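Local coordinates for protein putative NADPH-dependent oxidoreductase (Desulfitobacterium hafniense DCB-2, PDB 3DB2) that is a putative NADPH-dependent oxidoreductase of the GFO/IDH/MocA family, probably binding its nicotinamide cofactor in a Rossmann-fold domain, at residues 94-99 against 304-309; 122-127 against 182-187; 150-155 against 188-193. All blocks are in the same frame, centred on the assembly; numbering follows the deposited sequence. Where two conformers were deposited one is given.

Contact 1: 94-99 against 304-309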
# COMPACT_ATOMS: atom_id res chain seq x y z
N TYR C 94 -2.10 -32.39 9.79
CA TYR C 94 -1.71 -31.31 8.88
C TYR C 94 -2.99 -30.95 8.12
O TYR C 94 -3.65 -31.79 7.50
CB TYR C 94 -0.49 -31.67 8.01
CG TYR C 94 -0.18 -30.54 7.05
CD1 TYR C 94 -0.78 -30.45 5.79
CD2 TYR C 94 0.71 -29.54 7.40
CE1 TYR C 94 -0.53 -29.44 4.90
CE2 TYR C 94 0.98 -28.50 6.52
CZ TYR C 94 0.37 -28.47 5.29
OH TYR C 94 0.60 -27.46 4.38
N VAL C 95 -3.33 -29.66 8.12
CA VAL C 95 -4.41 -29.15 7.29
C VAL C 95 -3.91 -27.92 6.52
O VAL C 95 -3.12 -27.10 7.00
CB VAL C 95 -5.70 -28.88 8.06
CG1 VAL C 95 -5.59 -27.72 9.03
CG2 VAL C 95 -6.87 -28.62 7.10
N GLU C 96 -4.35 -27.82 5.26
CA GLU C 96 -3.97 -26.69 4.44
C GLU C 96 -4.65 -25.44 4.98
O GLU C 96 -5.66 -25.47 5.67
CB GLU C 96 -4.40 -26.79 2.98
CG GLU C 96 -3.25 -27.12 2.06
CD GLU C 96 -2.13 -26.09 2.17
OE1 GLU C 96 -2.32 -24.95 2.65
OE2 GLU C 96 -1.02 -26.48 1.77
N LYS C 97 -4.07 -24.30 4.62
CA LYS C 97 -4.59 -23.03 5.04
C LYS C 97 -5.96 -22.62 4.41
O LYS C 97 -6.07 -23.15 3.25
CB LYS C 97 -3.69 -21.82 4.80
CG LYS C 97 -2.84 -21.85 3.57
CD LYS C 97 -3.58 -21.97 2.25
CE LYS C 97 -4.31 -20.67 1.92
NZ LYS C 97 -4.26 -20.50 0.43
N PRO C 98 -6.97 -21.83 4.80
CA PRO C 98 -7.47 -21.09 6.04
C PRO C 98 -7.75 -22.38 6.83
O PRO C 98 -8.12 -23.36 6.15
CB PRO C 98 -8.61 -20.25 5.64
CG PRO C 98 -9.15 -20.94 4.44
CD PRO C 98 -7.98 -21.56 3.74
N ILE C 99 -7.59 -22.33 8.12
CA ILE C 99 -8.08 -23.37 9.02
C ILE C 99 -9.51 -23.73 8.66
O ILE C 99 -9.88 -24.92 8.63
CB ILE C 99 -7.95 -22.92 10.47
CG1 ILE C 99 -8.56 -23.92 11.45
CG2 ILE C 99 -8.56 -21.56 10.74
CD1 ILE C 99 -8.05 -23.71 12.87
N ARG C 304 7.81 -28.66 1.79
CA ARG C 304 8.42 -29.82 2.43
C ARG C 304 8.68 -29.61 3.91
O ARG C 304 8.34 -30.44 4.75
CB ARG C 304 9.75 -30.15 1.74
CG ARG C 304 10.54 -31.24 2.43
CD ARG C 304 11.72 -31.66 1.56
NE ARG C 304 12.60 -32.59 2.26
CZ ARG C 304 13.73 -33.08 1.78
NH1 ARG C 304 14.20 -32.76 0.59
NH2 ARG C 304 14.44 -33.92 2.52
N VAL C 305 9.28 -28.46 4.26
CA VAL C 305 9.65 -28.25 5.66
C VAL C 305 8.42 -28.13 6.54
O VAL C 305 8.52 -28.50 7.72
CB VAL C 305 10.56 -27.03 5.90
CG1 VAL C 305 11.87 -27.22 5.17
CG2 VAL C 305 9.85 -25.73 5.49
N GLU C 306 7.29 -27.66 6.04
CA GLU C 306 6.14 -27.51 6.94
C GLU C 306 5.54 -28.85 7.35
O GLU C 306 5.14 -29.01 8.51
CB GLU C 306 5.11 -26.58 6.33
CG GLU C 306 4.10 -27.09 5.34
CD GLU C 306 3.10 -26.04 4.86
OE1 GLU C 306 2.70 -25.15 5.63
OE2 GLU C 306 2.69 -26.11 3.69
N VAL C 307 5.51 -29.81 6.43
CA VAL C 307 5.08 -31.18 6.76
C VAL C 307 6.09 -31.87 7.67
O VAL C 307 5.74 -32.54 8.66
CB VAL C 307 4.80 -31.98 5.47
CG1 VAL C 307 4.24 -33.37 5.79
CG2 VAL C 307 3.84 -31.20 4.56
N GLU C 308 7.38 -31.71 7.39
CA GLU C 308 8.46 -32.25 8.19
C GLU C 308 8.46 -31.78 9.65
O GLU C 308 8.87 -32.51 10.55
CB GLU C 308 9.84 -31.92 7.60
CG GLU C 308 10.18 -32.81 6.40
CD GLU C 308 11.51 -32.43 5.78
OE1 GLU C 308 12.02 -31.30 6.02
OE2 GLU C 308 12.07 -33.24 5.02
N GLU C 309 7.99 -30.55 9.87
CA GLU C 309 7.93 -29.99 11.21
C GLU C 309 6.93 -30.80 12.03
O GLU C 309 7.06 -31.03 13.24
CB GLU C 309 7.47 -28.54 11.15
CG GLU C 309 6.90 -27.97 12.44
CD GLU C 309 6.90 -26.46 12.47
OE1 GLU C 309 7.98 -25.84 12.41
OE2 GLU C 309 5.80 -25.89 12.52
O HOH W 1 0.61 -24.88 2.66

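Contact 2: 122-127 against 182-187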
# COMPACT_ATOMS: atom_id res chain seq x y z
N CYS C 122 -1.64 -25.89 10.78
CA CYS C 122 -2.41 -25.35 9.65
C CYS C 122 -1.40 -24.68 8.73
O CYS C 122 -0.79 -23.68 9.09
CB CYS C 122 -3.49 -24.39 10.12
SG CYS C 122 -4.43 -23.72 8.74
N GLY C 123 -1.12 -25.20 7.56
CA GLY C 123 -0.06 -24.86 6.69
C GLY C 123 -0.20 -23.54 5.95
O GLY C 123 -0.72 -23.50 4.85
N HIS C 124 0.33 -22.47 6.54
CA HIS C 124 0.66 -21.20 5.91
C HIS C 124 2.16 -21.18 5.61
O HIS C 124 2.95 -20.87 6.49
CB HIS C 124 0.30 -20.03 6.81
CG HIS C 124 -1.06 -20.08 7.42
ND1 HIS C 124 -1.48 -21.00 8.33
CD2 HIS C 124 -2.10 -19.25 7.21
CE1 HIS C 124 -2.72 -20.76 8.67
NE2 HIS C 124 -3.12 -19.70 8.01
N SER C 125 2.59 -21.56 4.41
CA SER C 125 4.01 -21.89 4.26
C SER C 125 4.86 -20.72 3.84
O SER C 125 6.07 -20.86 3.84
CB SER C 125 4.19 -23.03 3.23
OG SER C 125 3.90 -22.56 1.92
N SER C 126 4.25 -19.60 3.45
CA SER C 126 5.00 -18.41 3.04
C SER C 126 6.00 -17.92 4.08
O SER C 126 7.09 -17.44 3.75
CB SER C 126 4.01 -17.25 2.67
OG SER C 126 4.71 -16.24 1.97
N ARG C 127 5.63 -18.00 5.37
CA ARG C 127 6.48 -17.54 6.45
C ARG C 127 7.76 -18.39 6.51
O ARG C 127 8.73 -17.92 7.09
CB ARG C 127 5.82 -17.57 7.82
CG ARG C 127 5.37 -18.90 8.36
CD ARG C 127 5.20 -18.87 9.86
NE ARG C 127 3.92 -18.29 10.27
CZ ARG C 127 3.67 -18.05 11.56
NH1 ARG C 127 4.58 -18.32 12.48
NH2 ARG C 127 2.53 -17.52 11.99
N LEU C 182 -6.03 -15.40 -1.18
CA LEU C 182 -4.73 -14.76 -1.32
C LEU C 182 -4.37 -14.11 0.01
O LEU C 182 -3.26 -14.27 0.51
CB LEU C 182 -4.71 -13.70 -2.44
CG LEU C 182 -5.12 -14.15 -3.84
CD1 LEU C 182 -4.86 -13.05 -4.88
CD2 LEU C 182 -4.40 -15.42 -4.22
N GLY C 183 -5.27 -13.36 0.61
CA GLY C 183 -4.93 -12.55 1.76
C GLY C 183 -4.46 -13.34 2.97
O GLY C 183 -3.68 -12.84 3.77
N VAL C 184 -4.97 -14.58 3.16
CA VAL C 184 -4.60 -15.27 4.41
C VAL C 184 -3.12 -15.53 4.48
O VAL C 184 -2.50 -15.61 5.54
CB VAL C 184 -5.42 -16.57 4.48
CG1 VAL C 184 -4.87 -17.53 5.53
CG2 VAL C 184 -6.87 -16.22 4.81
N HIS C 185 -2.49 -15.67 3.30
CA HIS C 185 -1.03 -15.83 3.23
C HIS C 185 -0.33 -14.61 3.82
O HIS C 185 0.53 -14.74 4.70
CB HIS C 185 -0.54 -15.99 1.81
CG HIS C 185 -0.85 -17.26 1.10
ND1 HIS C 185 0.03 -18.32 1.06
CD2 HIS C 185 -1.94 -17.63 0.39
CE1 HIS C 185 -0.52 -19.29 0.35
NE2 HIS C 185 -1.70 -18.89 -0.07
N GLN C 186 -0.74 -13.45 3.30
CA GLN C 186 -0.14 -12.19 3.79
C GLN C 186 -0.56 -11.83 5.19
O GLN C 186 0.26 -11.30 5.97
CB GLN C 186 -0.43 -11.04 2.80
CG GLN C 186 0.25 -11.28 1.45
CD GLN C 186 1.74 -10.99 1.45
OE1 GLN C 186 2.50 -11.23 2.38
NE2 GLN C 186 2.18 -10.48 0.31
N ILE C 187 -1.80 -12.11 5.59
CA ILE C 187 -2.20 -11.97 6.98
C ILE C 187 -1.32 -12.78 7.93
O ILE C 187 -0.88 -12.31 9.00
CB ILE C 187 -3.68 -12.34 7.17
CG1 ILE C 187 -4.53 -11.34 6.36
CG2 ILE C 187 -4.07 -12.43 8.62
CD1 ILE C 187 -5.98 -11.73 6.31

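Contact 3: 150-155 against 188-193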
# COMPACT_ATOMS: atom_id res chain seq x y z
N ILE C 150 3.95 -1.62 7.36
CA ILE C 150 4.21 -2.61 6.33
C ILE C 150 3.10 -2.52 5.28
O ILE C 150 1.97 -2.25 5.62
CB ILE C 150 4.30 -4.04 6.88
CG1 ILE C 150 5.52 -4.26 7.77
CG2 ILE C 150 4.24 -5.08 5.75
CD1 ILE C 150 5.48 -5.61 8.45
N GLU C 151 3.47 -2.74 4.00
CA GLU C 151 2.48 -2.82 2.94
C GLU C 151 2.63 -4.17 2.24
O GLU C 151 3.74 -4.44 1.79
CB GLU C 151 2.64 -1.71 1.90
CG GLU C 151 2.63 -0.34 2.54
CD GLU C 151 3.39 0.68 1.70
OE1 GLU C 151 4.14 0.31 0.78
OE2 GLU C 151 3.24 1.88 2.04
N ALA C 152 1.58 -4.95 2.20
CA ALA C 152 1.60 -6.30 1.64
C ALA C 152 0.59 -6.35 0.50
O ALA C 152 -0.46 -5.71 0.61
CB ALA C 152 1.27 -7.33 2.69
N VAL C 153 0.90 -7.07 -0.57
CA VAL C 153 -0.04 -7.14 -1.69
C VAL C 153 -0.06 -8.59 -2.19
O VAL C 153 1.01 -9.19 -2.27
CB VAL C 153 0.36 -6.23 -2.86
CG1 VAL C 153 -0.54 -6.43 -4.08
CG2 VAL C 153 0.33 -4.77 -2.41
N PHE C 154 -1.24 -9.09 -2.50
CA PHE C 154 -1.30 -10.41 -3.17
C PHE C 154 -2.48 -10.26 -4.17
O PHE C 154 -3.62 -10.05 -3.80
CB PHE C 154 -1.43 -11.56 -2.22
CG PHE C 154 -1.12 -12.95 -2.81
CD1 PHE C 154 -0.91 -13.15 -4.14
CD2 PHE C 154 -1.07 -14.04 -1.93
CE1 PHE C 154 -0.63 -14.41 -4.70
CE2 PHE C 154 -0.80 -15.29 -2.45
CZ PHE C 154 -0.60 -15.47 -3.81
N SER C 155 -2.13 -10.34 -5.44
CA SER C 155 -3.09 -10.18 -6.51
C SER C 155 -2.80 -11.12 -7.69
O SER C 155 -1.68 -11.59 -7.92
CB SER C 155 -3.10 -8.76 -7.06
OG SER C 155 -1.93 -8.51 -7.83
N ASP C 188 -1.02 -14.01 7.56
CA ASP C 188 -0.09 -14.82 8.36
C ASP C 188 1.30 -14.19 8.31
O ASP C 188 1.91 -14.09 9.40
CB ASP C 188 -0.05 -16.27 7.90
CG ASP C 188 0.79 -17.07 8.89
OD1 ASP C 188 0.32 -17.28 10.04
OD2 ASP C 188 1.91 -17.44 8.49
N ASN C 189 1.78 -13.78 7.14
CA ASN C 189 3.09 -13.13 7.11
C ASN C 189 3.13 -11.92 8.03
O ASN C 189 4.12 -11.70 8.71
CB ASN C 189 3.48 -12.72 5.68
CG ASN C 189 3.82 -13.95 4.85
OD1 ASN C 189 4.14 -15.00 5.39
ND2 ASN C 189 3.75 -13.76 3.54
N LEU C 190 2.07 -11.13 8.05
CA LEU C 190 2.03 -9.89 8.83
C LEU C 190 2.07 -10.14 10.33
O LEU C 190 2.74 -9.45 11.09
CB LEU C 190 0.76 -9.10 8.48
CG LEU C 190 0.82 -8.40 7.11
CD1 LEU C 190 -0.56 -7.93 6.67
CD2 LEU C 190 1.79 -7.24 7.18
N GLN C 191 1.35 -11.15 10.81
CA GLN C 191 1.37 -11.43 12.25
C GLN C 191 2.60 -12.23 12.62
O GLN C 191 3.07 -12.15 13.76
CB GLN C 191 0.05 -12.11 12.62
CG GLN C 191 -1.14 -11.15 12.45
CD GLN C 191 -2.46 -11.69 12.98
OE1 GLN C 191 -3.07 -11.18 13.92
NE2 GLN C 191 -2.99 -12.75 12.37
N PHE C 192 3.19 -12.99 11.70
CA PHE C 192 4.49 -13.60 11.91
C PHE C 192 5.57 -12.54 12.14
O PHE C 192 6.41 -12.57 13.04
CB PHE C 192 4.86 -14.46 10.71
CG PHE C 192 6.31 -14.86 10.62
CD1 PHE C 192 6.84 -15.68 11.61
CD2 PHE C 192 7.13 -14.46 9.57
CE1 PHE C 192 8.16 -16.07 11.55
CE2 PHE C 192 8.46 -14.82 9.53
CZ PHE C 192 8.97 -15.63 10.53
N LEU C 193 5.55 -11.52 11.28
CA LEU C 193 6.55 -10.46 11.33
C LEU C 193 6.35 -9.51 12.50
O LEU C 193 7.35 -9.18 13.16
CB LEU C 193 6.53 -9.70 10.01
CG LEU C 193 6.97 -10.42 8.74
CD1 LEU C 193 6.93 -9.45 7.55
CD2 LEU C 193 8.36 -11.02 8.92

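Contact 1: 94-99 against 304-309
Tyr94, on strand 94-96, faces Val307 of helix 304-309 with their CA atoms 7.1 Å apart, and the strand and helix run roughly antiparallel at 146°, their axes 9.9 Å apart at the nearest point. The tyrosine CG stands anti to the backbone N (chi1 177°), which sends the long ring out from the sheet to the helix. One ring face receives Val307, whose methyl CG2 lies 4.4 Å from Tyr94 CE2, while the hydroxyl reaches on to the carboxylate of Glu306. Tyr94 OH donates to Glu306 OE2 at 2.6 Å, coming down on that oxygen from above the carboxylate plane, 84° out of it. Tyrosine suits this place because it offers an apolar ring to the valine and a polar end to the acid. The strand belongs to the parallel sheet of the Rossmann domain, and its end runs into Glu96-Lys97-Pro98, the Glu-Lys-Pro motif well known in this family, with a cis peptide before Pro98. Glu96 OE1 accepts the backbone N-H of the next residue, Lys97, at 2.7 Å, tying the acid to the turn that follows the strand. Its other oxygen, OE2, is bonded to Trp16 NE1 and lies 4.2 Å from Glu306 OE2. A water bridges the two acids, 2.5 Å from Glu96 OE2 and 2.6 Å from Glu306 OE2. Met20 of helix 15-24 packs against Tyr94, Glu96, Glu306 and Val307 alike, adding flexible apolar bulk beside the buried acids.

Contact 2: 122-127 against 182-187
His124 and Val184 meet where the Rossmann domain hands over to the C-terminal domain of the GFO/IDH/MocA fold: the chain leaving edge strand 120-123 passes the first turn of helix 183-194, and the nearest CA atoms, those of His124 and His185, are 6.2 Å apart. Across the two segments the contact is van der Waals touching alone. Val184 brings its CG1 methyl to the edge of the His124 imidazole, near the ring plane, 3.7 Å from His124 CD2 and equally close to His124 NE2. That branch stands anti to the valine backbone N (chi1 165°), which directs it to the histidine. Beta-branched valine suits the place by holding a methyl close to its backbone, and histidine by offering a flat edge to that methyl while its ND1 still bonds to the backbone. A second, looser touch is made by Ser126, whose CB lies 4.4 Å from His185 ND1, again at a ring edge. Serine is small enough for its methylene to sit beside the imidazole while its hydroxyl turns elsewhere, to Asn189 ND2 on the same helix.

Ring against ring, His185 also meets Trp261 with the planes nearly perpendicular, and Trp261 touches Ser125 and Ser126 as well. His185 further packs against Lys97 of the Glu-Lys-Pro motif, consistent with a position at the active-site cleft, as in relatives of this family.

Hydrogen bonding acts within the segments and not between them. On the helix side, the N-H of His185 bonds to Leu182 O. On the strand side, the rotation of the His124 ring is fixed by its own chain: ND1 donates to Cys122 O at 2.9 Å, approaching that oxygen from above the carbonyl plane, 54° out of it.

Contact 3: 150-155 against 188-193
Ile150 has CG1 anti to its carbonyl carbon (chi1 -68°), leaving the CG2 methyl anti to the backbone N, and Leu190 likewise holds CG anti to the carbonyl carbon (chi1 -75°); these choices bring a methyl of each residue together. The setting is the alpha/beta C-terminal domain, in which helix 183-194 lies on a face of the large mixed sheet. Strand 150-155 and helix 188-193 run almost antiparallel, at 155°, with 10.1 Å between their axes.

The two side chains lie alongside one another, pointing opposite ways, with Ile150 CG2 3.6 Å from Leu190 CD2. The delta branch of the isoleucine goes further along the helix, where Ile150 CD1 lies 4.2 Å from Leu193 CD1. Since Leu190 and Leu193 are three residues apart, almost one helical turn, they present two leucine ends to one beta-branched residue. Further down the strand, Ala152 also directs its CB to the helix; alanine suits this place, its short methyl meeting the other branch of Leu190, CD1. Leucine suits the helix position because its forked end can serve both strand residues at once.

Ala229 and Ile243 of the neighbouring strands extend the apolar bed beneath Leu190 and beside Ile150. Glu151, between the two contact residues, points away from the helix: its OE1 bonds to Tyr246 OH and Asn244 ND2 of the same chain, and its OE2 reaches across the dimer to Tyr230 OH of the second subunit.

The three contacts run from the Rossmann domain into the C-terminal domain. Contacts 1 and 2 lie about 11 Å apart between centres and join through neighbouring strands, where Val95 O and Gly123 N are 2.8 Å apart. Between contacts 2 and 3, whose centres are about 9 Å apart, helix 183-194 is shared, and Arg127 NE forms a salt bridge with Asp188 OD2 at 2.8 Å. Contacts 1 and 3 do not touch, their centres being about 19 Å apart. The probable active-site cleft falls between contacts 1 and 2: Lys97 NZ of the Glu-Lys-Pro motif is 3.1 Å from His185 NE2, whereas contact 3 fixes the same helix to the sheet that meets the second subunit.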